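Side-chain contacts in acyl-CoA thioesterase (Alicyclobacillus acidocaldarius subsp. acidocaldarius, PDB 3RQB), which probably hydrolyses acyl-CoA thioesters to the free acid and coenzyme A through a pair of hotdog-fold domains: residues Pro56-Leu59 and Gly60-Leu63; Leu144-Met147 and Gln148-Val152; Met172-Asp175 and Pro176-Leu180. One frame throughout, in Å; residues are numbered along the deposited sequence.

Contact 1 (Pro56-Leu59 and Gly60-Leu63); sequences PERL and GQPL
R58 and Q61 are brought together by bends in both chains: R58 sends CG anti to its main-chain nitrogen (chi1 151°) and turns at chi2, while Q61 sets CG beside the backbone N and folds back at chi2. R58 lies on the loop after helix 41-53 of the first hotdog domain and Q61 opens strand 61-69, with G60, at positive phi, between them. Two weak hydrogen bonds result. R58 NE points at the carbonyl oxygen G60 O, 3.4 Å away and nearly straight (161°), and that oxygen sits at the edge of the guanidinium, in its plane. R58 NH2 reaches Q61 OE1 at 2.8 Å, but the bond is bent and the oxygen lies oblique to the guanidinium. The two side chains cross obliquely, with guanidinium and amide planes 29° apart. The arginine's firmer polar partner lies outside the loop: NH1 bonds to the carbonyl oxygen of M53, at the end of the helix, and the side chain also rests on F94 of strand 91-100 and F112 of strand 103-113. One guanidinium therefore ties the helix end to the start of the strand. With a leucine in place of R58, the carbonyl oxygens of M53 and G60 and the amide of Q61 would probably lose their shared donor, leaving the Q61 amide freer to turn. The backbone of Q61 is bonded to G113, while L59 N donates to Q92 OE1.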
loop_
_atom_site.group_PDB
_atom_site.type_symbol
_atom_site.label_atom_id
_atom_site.label_comp_id
_atom_site.label_asym_id
_atom_site.label_seq_id
_atom_site.Cartn_x
_atom_site.Cartn_y
_atom_site.Cartn_z
ATOM N N PRO B 56 -23.947 7.258 -3.010
ATOM C CA PRO B 56 -24.643 8.534 -2.807
ATOM C C PRO B 56 -24.008 9.396 -1.722
ATOM O O PRO B 56 -23.980 10.625 -1.836
ATOM C CB PRO B 56 -26.045 8.099 -2.367
ATOM C CG PRO B 56 -25.900 6.675 -1.921
ATOM C CD PRO B 56 -24.838 6.107 -2.797
ATOM N N GLU B 57 -23.502 8.755 -0.675
ATOM C CA GLU B 57 -22.917 9.494 0.435
ATOM C C GLU B 57 -21.552 10.003 0.048
ATOM O O GLU B 57 -21.000 10.886 0.705
ATOM C CB GLU B 57 -22.761 8.598 1.660
ATOM C CG GLU B 57 -24.005 7.831 2.044
ATOM C CD GLU B 57 -24.976 8.657 2.854
ATOM O OE1 GLU B 57 -25.655 8.064 3.720
ATOM O OE2 GLU B 57 -25.065 9.885 2.623
ATOM N N ARG B 58 -20.994 9.430 -1.013
ATOM C CA ARG B 58 -19.617 9.744 -1.361
ATOM C C ARG B 58 -19.412 11.212 -1.705
ATOM O O ARG B 58 -20.149 11.816 -2.493
ATOM C CB ARG B 58 -19.085 8.850 -2.471
ATOM C CG ARG B 58 -18.023 9.532 -3.303
ATOM C CD ARG B 58 -18.601 9.911 -4.641
ATOM N NE ARG B 58 -17.711 10.773 -5.400
ATOM C CZ ARG B 58 -17.826 10.973 -6.706
ATOM N NH1 ARG B 58 -18.783 10.363 -7.395
ATOM N NH2 ARG B 58 -16.982 11.782 -7.325
ATOM N N LEU B 59 -18.395 11.774 -1.079
ATOM C CA LEU B 59 -18.065 13.162 -1.260
ATOM C C LEU B 59 -16.597 13.232 -1.608
ATOM O O LEU B 59 -15.851 12.279 -1.374
ATOM C CB LEU B 59 -18.364 13.943 0.016
ATOM C CG LEU B 59 -19.824 13.864 0.478
ATOM C CD1 LEU B 59 -20.121 14.949 1.495
ATOM C CD2 LEU B 59 -20.792 13.975 -0.698
ATOM N N GLY B 60 -16.197 14.356 -2.189
ATOM C CA GLY B 60 -14.834 14.532 -2.643
ATOM C C GLY B 60 -14.454 13.531 -3.718
ATOM O O GLY B 60 -15.301 12.865 -4.323
ATOM N N GLN B 61 -13.152 13.428 -3.942
ATOM C CA GLN B 61 -12.594 12.545 -4.951
ATOM C C GLN B 61 -11.587 11.568 -4.326
ATOM O O GLN B 61 -11.080 11.790 -3.221
ATOM C CB GLN B 61 -11.941 13.380 -6.060
ATOM C CG GLN B 61 -12.930 14.178 -6.908
ATOM C CD GLN B 61 -13.847 13.279 -7.735
ATOM O OE1 GLN B 61 -14.181 12.164 -7.326
ATOM N NE2 GLN B 61 -14.252 13.759 -8.905
ATOM N N PRO B 62 -11.312 10.465 -5.025
ATOM C CA PRO B 62 -10.426 9.410 -4.525
ATOM C C PRO B 62 -9.034 9.882 -4.127
ATOM O O PRO B 62 -8.408 10.720 -4.781
ATOM C CB PRO B 62 -10.306 8.469 -5.718
ATOM C CG PRO B 62 -11.576 8.659 -6.469
ATOM C CD PRO B 62 -11.961 10.096 -6.291
ATOM N N LEU B 63 -8.549 9.291 -3.048
ATOM C CA LEU B 63 -7.189 9.489 -2.590
ATOM C C LEU B 63 -6.386 8.187 -2.686
ATOM O O LEU B 63 -5.394 8.104 -3.416
ATOM C CB LEU B 63 -7.208 10.025 -1.165
ATOM C CG LEU B 63 -7.795 11.434 -1.179
ATOM C CD1 LEU B 63 -8.091 11.969 0.216
ATOM C CD2 LEU B 63 -6.856 12.351 -1.939
#

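Contact 2 (Leu144-Met147 and Gln148-Val152); sequences LPWM and QWYHV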
loop_
_atom_site.group_PDB
_atom_site.type_symbol
_atom_site.label_atom_id
_atom_site.label_comp_id
_atom_site.label_asym_id
_atom_site.label_seq_id
_atom_site.Cartn_x
_atom_site.Cartn_y
_atom_site.Cartn_z
ATOM N N LEU B 144 -3.023 -12.318 -23.381
ATOM C CA LEU B 144 -3.999 -12.487 -22.315
ATOM C C LEU B 144 -5.267 -11.767 -22.731
ATOM O O LEU B 144 -5.214 -10.735 -23.399
ATOM C CB LEU B 144 -3.472 -11.931 -20.997
ATOM C CG LEU B 144 -2.619 -12.922 -20.208
ATOM C CD1 LEU B 144 -1.817 -12.221 -19.116
ATOM C CD2 LEU B 144 -3.515 -14.018 -19.635
ATOM N N PRO B 145 -6.422 -12.319 -22.355
ATOM C CA PRO B 145 -7.687 -11.735 -22.821
ATOM C C PRO B 145 -7.761 -10.229 -22.564
ATOM O O PRO B 145 -8.104 -9.478 -23.474
ATOM C CB PRO B 145 -8.728 -12.477 -21.985
ATOM C CG PRO B 145 -8.085 -13.835 -21.736
ATOM C CD PRO B 145 -6.613 -13.569 -21.597
ATOM N N TRP B 146 -7.392 -9.798 -21.361
ATOM C CA TRP B 146 -7.489 -8.392 -20.988
ATOM C C TRP B 146 -6.416 -7.515 -21.640
ATOM O O TRP B 146 -6.594 -6.304 -21.758
ATOM C CB TRP B 146 -7.413 -8.242 -19.472
ATOM C CG TRP B 146 -6.072 -8.574 -18.930
ATOM C CD1 TRP B 146 -5.671 -9.772 -18.408
ATOM C CD2 TRP B 146 -4.935 -7.706 -18.863
ATOM N NE1 TRP B 146 -4.357 -9.702 -18.017
ATOM C CE2 TRP B 146 -3.879 -8.443 -18.283
ATOM C CE3 TRP B 146 -4.703 -6.375 -19.234
ATOM C CZ2 TRP B 146 -2.608 -7.895 -18.063
ATOM C CZ3 TRP B 146 -3.438 -5.829 -19.014
ATOM C CH2 TRP B 146 -2.408 -6.590 -18.437
HETATM N N MSE B 147 -5.313 -8.133 -22.061
HETATM C CA MSE B 147 -4.227 -7.407 -22.723
HETATM C C MSE B 147 -4.729 -6.686 -23.973
HETATM O O MSE B 147 -4.105 -5.737 -24.459
HETATM C CB MSE B 147 -3.087 -8.355 -23.133
HETATM C CG MSE B 147 -2.239 -8.932 -22.003
HETATM SE SE MSE B 147 -0.693 -9.942 -22.680
HETATM C CE MSE B 147 0.409 -8.445 -23.298
ATOM N N GLN B 148 -5.855 -7.153 -24.500
ATOM C CA GLN B 148 -6.379 -6.633 -25.751
ATOM C C GLN B 148 -7.008 -5.275 -25.525
ATOM O O GLN B 148 -7.293 -4.535 -26.469
ATOM C CB GLN B 148 -7.412 -7.586 -26.317
ATOM C CG GLN B 148 -8.748 -7.526 -25.639
ATOM C CD GLN B 148 -9.745 -8.404 -26.352
ATOM O OE1 GLN B 148 -9.610 -8.662 -27.549
ATOM N NE2 GLN B 148 -10.743 -8.885 -25.623
ATOM N N TRP B 149 -7.212 -4.968 -24.254
ATOM C CA TRP B 149 -7.886 -3.752 -23.822
ATOM C C TRP B 149 -6.904 -2.628 -23.529
ATOM O O TRP B 149 -7.286 -1.573 -23.009
ATOM C CB TRP B 149 -8.744 -4.036 -22.587
ATOM C CG TRP B 149 -9.760 -5.095 -22.830
ATOM C CD1 TRP B 149 -9.931 -6.260 -22.130
ATOM C CD2 TRP B 149 -10.732 -5.104 -23.870
ATOM N NE1 TRP B 149 -10.968 -6.987 -22.668
ATOM C CE2 TRP B 149 -11.476 -6.298 -23.736
ATOM C CE3 TRP B 149 -11.053 -4.213 -24.899
ATOM C CZ2 TRP B 149 -12.524 -6.621 -24.597
ATOM C CZ3 TRP B 149 -12.090 -4.534 -25.750
ATOM C CH2 TRP B 149 -12.814 -5.731 -25.597
ATOM N N TYR B 150 -5.629 -2.875 -23.807
ATOM C CA TYR B 150 -4.610 -1.864 -23.562
ATOM C C TYR B 150 -3.654 -1.743 -24.723
ATOM O O TYR B 150 -3.348 -2.728 -25.404
ATOM C CB TYR B 150 -3.862 -2.138 -22.251
ATOM C CG TYR B 150 -4.798 -2.082 -21.073
ATOM C CD1 TYR B 150 -5.068 -0.878 -20.432
ATOM C CD2 TYR B 150 -5.458 -3.223 -20.638
ATOM C CE1 TYR B 150 -5.952 -0.818 -19.369
ATOM C CE2 TYR B 150 -6.341 -3.179 -19.578
ATOM C CZ TYR B 150 -6.590 -1.974 -18.943
ATOM O OH TYR B 150 -7.477 -1.937 -17.885
ATOM N N HIS B 151 -3.206 -0.515 -24.953
ATOM C CA HIS B 151 -2.170 -0.266 -25.934
ATOM C C HIS B 151 -0.871 0.019 -25.196
ATOM O O HIS B 151 -0.681 1.091 -24.622
ATOM C CB HIS B 151 -2.548 0.915 -26.833
ATOM C CG HIS B 151 -1.587 1.147 -27.958
ATOM N ND1 HIS B 151 -0.396 1.825 -27.795
ATOM C CD2 HIS B 151 -1.639 0.787 -29.265
ATOM C CE1 HIS B 151 0.242 1.869 -28.952
ATOM N NE2 HIS B 151 -0.492 1.250 -29.860
ATOM N N VAL B 152 0.045 -0.934 -25.258
ATOM C CA VAL B 152 1.314 -0.798 -24.566
ATOM C C VAL B 152 2.472 -0.731 -25.551
ATOM O O VAL B 152 2.645 -1.611 -26.403
ATOM C CB VAL B 152 1.558 -1.981 -23.614
ATOM C CG1 VAL B 152 2.862 -1.788 -22.853
ATOM C CG2 VAL B 152 0.381 -2.150 -22.668
#
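W146 meets both W149 and Y150 around a short 3-10 turn, residues 146-149, that delivers the chain into strand 150-156 of the second hotdog domain. The backbone bonds come first. W149 N donates to W146 O at 2.9 Å, and two weaker bonds of the same spacing flank it: Q148 N to P145 O at 3.4 Å and Y150 N to M147 O at 3.3 Å. Each spans three residues, as a 3-10 turn requires.

The apolar contacts centre on aromatic rings. W146 holds CG between its backbone N and carbonyl carbon (chi1 69°), which swings the indole round beside Y150. There CE3 of W146 touches CD2 of Y150 at 3.5 Å, and that tyrosine carbon lies at the edge of the indole, near its plane. The rings are oblique, planes 72° apart and centroids 5.7 Å apart. Nearer the backbone, W149 CD1 approaches W146 CB at 4.2 Å. The face of the W149 ring carries the aliphatic part of its own neighbour, with Q148 CG 3.5 Å above the ring centre.

The polar ends of both indoles are engaged outside the turn: W146 NE1 bonds to N35 OD1, and W149 NE1 to E32 O. F40 stacks on W146 and Y33 on W149, while Y150 packs on A187 and L188 of helix 182-188. With ring faces stacked and both indole N-H groups bonded, the two tryptophans are fixed in rotation as well as position, so this turn joins the second domain to residues 32-40 of the first through stacked aromatic rings and the two indole N-H bonds.

Contact 3 (Met172-Asp175 and Pro176-Leu180); sequences MRDD and PPRPL
Strand 168-174 ends in a proline-rich turn where D174 and R173 meet P177 and R178, the D175-P176 peptide being cis. R173 holds its CG between the backbone N and the carbonyl carbon (chi1 67°) and then runs extended, which carries the guanidinium back over the turn. Its NH1 grips two oxygens, both in the guanidinium plane: D174 O at 2.7 Å and D175 OD1 at 3.0 Å. The second is a salt bridge, nearly straight (168°) and made on the anti side of the carboxylate. P177 lays CB over one face of this guanidinium, and its CA makes a CH...O contact with D174 O at 3.6 Å, putting a second partner on that carbonyl. In the second hotdog domain, this turn leads from the sheet into the loop before helix 182-188. There D174 and R178 meet through their aliphatic parts, CB to CB at 3.9 Å. Their charges are not in contact, D174 OD1 standing 4.7 Å from R178 NH1, with the carboxylate and guanidinium planes 80° apart. R178 instead forms salt bridges to D13 through NH2 and to D181 through NH1, while D175 OD2 has a long, weak ion pair with R137.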
loop_
_atom_site.group_PDB
_atom_site.type_symbol
_atom_site.label_atom_id
_atom_site.label_comp_id
_atom_site.label_asym_id
_atom_site.label_seq_id
_atom_site.Cartn_x
_atom_site.Cartn_y
_atom_site.Cartn_z
HETATM N N MSE B 172 1.648 3.311 -22.052
HETATM C CA MSE B 172 0.405 2.569 -21.976
HETATM C C MSE B 172 -0.794 3.509 -21.959
HETATM O O MSE B 172 -0.736 4.622 -21.417
HETATM C CB MSE B 172 0.396 1.711 -20.712
HETATM C CG MSE B 172 0.360 2.555 -19.455
HETATM SE SE MSE B 172 1.116 1.704 -17.892
HETATM C CE MSE B 172 1.101 3.244 -16.703
ATOM N N ARG B 173 -1.882 3.036 -22.553
ATOM C CA ARG B 173 -3.160 3.715 -22.513
ATOM C C ARG B 173 -4.238 2.663 -22.668
ATOM O O ARG B 173 -3.952 1.519 -23.018
ATOM C CB ARG B 173 -3.270 4.760 -23.621
ATOM C CG ARG B 173 -3.313 4.181 -25.020
ATOM C CD ARG B 173 -3.775 5.234 -26.017
ATOM N NE ARG B 173 -3.547 4.840 -27.407
ATOM C CZ ARG B 173 -4.251 3.907 -28.046
ATOM N NH1 ARG B 173 -5.216 3.258 -27.407
ATOM N NH2 ARG B 173 -3.989 3.617 -29.318
ATOM N N ASP B 174 -5.472 3.031 -22.355
ATOM C CA ASP B 174 -6.605 2.191 -22.703
ATOM C C ASP B 174 -6.601 2.004 -24.203
ATOM O O ASP B 174 -6.274 2.924 -24.950
ATOM C CB ASP B 174 -7.922 2.859 -22.313
ATOM C CG ASP B 174 -8.001 3.183 -20.831
ATOM O OD1 ASP B 174 -7.996 4.389 -20.474
ATOM O OD2 ASP B 174 -8.071 2.225 -20.027
ATOM N N ASP B 175 -6.948 0.805 -24.644
ATOM C CA ASP B 175 -7.301 0.611 -26.036
ATOM C C ASP B 175 -8.663 -0.072 -26.045
ATOM O O ASP B 175 -8.939 -0.920 -25.196
ATOM C CB ASP B 175 -6.253 -0.255 -26.750
ATOM C CG ASP B 175 -6.391 -0.216 -28.278
ATOM O OD1 ASP B 175 -6.489 0.900 -28.849
ATOM O OD2 ASP B 175 -6.402 -1.304 -28.906
ATOM N N PRO B 176 -9.544 0.329 -26.974
ATOM C CA PRO B 176 -9.403 1.545 -27.771
ATOM C C PRO B 176 -9.418 2.746 -26.852
ATOM O O PRO B 176 -9.889 2.641 -25.714
ATOM C CB PRO B 176 -10.668 1.545 -28.635
ATOM C CG PRO B 176 -11.611 0.663 -27.933
ATOM C CD PRO B 176 -10.764 -0.405 -27.327
ATOM N N PRO B 177 -8.930 3.887 -27.351
ATOM C CA PRO B 177 -8.627 5.076 -26.543
ATOM C C PRO B 177 -9.804 5.459 -25.677
ATOM O O PRO B 177 -10.946 5.450 -26.143
ATOM C CB PRO B 177 -8.372 6.159 -27.593
ATOM C CG PRO B 177 -9.065 5.660 -28.839
ATOM C CD PRO B 177 -8.919 4.177 -28.796
ATOM N N ARG B 178 -9.537 5.759 -24.415
ATOM C CA ARG B 178 -10.609 6.205 -23.538
ATOM C C ARG B 178 -10.104 7.292 -22.612
ATOM O O ARG B 178 -8.989 7.201 -22.095
ATOM C CB ARG B 178 -11.145 5.021 -22.726
ATOM C CG ARG B 178 -12.016 5.387 -21.535
ATOM C CD ARG B 178 -12.378 4.134 -20.735
ATOM N NE ARG B 178 -13.440 4.352 -19.747
ATOM C CZ ARG B 178 -13.233 4.834 -18.523
ATOM N NH1 ARG B 178 -12.002 5.168 -18.138
ATOM N NH2 ARG B 178 -14.252 4.993 -17.687
ATOM N N PRO B 179 -10.946 8.305 -22.363
ATOM C CA PRO B 179 -10.576 9.417 -21.489
ATOM C C PRO B 179 -10.206 8.889 -20.126
ATOM O O PRO B 179 -10.749 7.879 -19.678
ATOM C CB PRO B 179 -11.857 10.236 -21.414
ATOM C CG PRO B 179 -12.508 9.983 -22.735
ATOM C CD PRO B 179 -12.241 8.539 -23.020
ATOM N N LEU B 180 -9.271 9.566 -19.478
ATOM C CA LEU B 180 -8.736 9.060 -18.232
ATOM C C LEU B 180 -9.561 9.518 -17.049
ATOM O O LEU B 180 -9.967 10.675 -16.986
ATOM C CB LEU B 180 -7.290 9.504 -18.046
ATOM C CG LEU B 180 -6.619 8.809 -16.865
ATOM C CD1 LEU B 180 -6.728 7.292 -17.002
ATOM C CD2 LEU B 180 -5.173 9.238 -16.759
#

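In the fold
The contacts follow one another along the chain, contact 1 in the first hotdog domain and contacts 2 and 3 in the second. Contact 1 enters strand 61-69, which pairs with strand 206-215 where the two domains meet; it lies about 29 Å from contact 2 and 24 Å from contact 3, centre to centre, and touches neither. Contacts 2 and 3 are neighbours, centres 11 Å apart: strands 150-156 and 168-174 are antiparallel neighbours in the second domain, probably bonded from H151 N to R173 O and from D175 N to W149 O. Thus contact 2 enters that strand pair at the end where contact 3 leaves it.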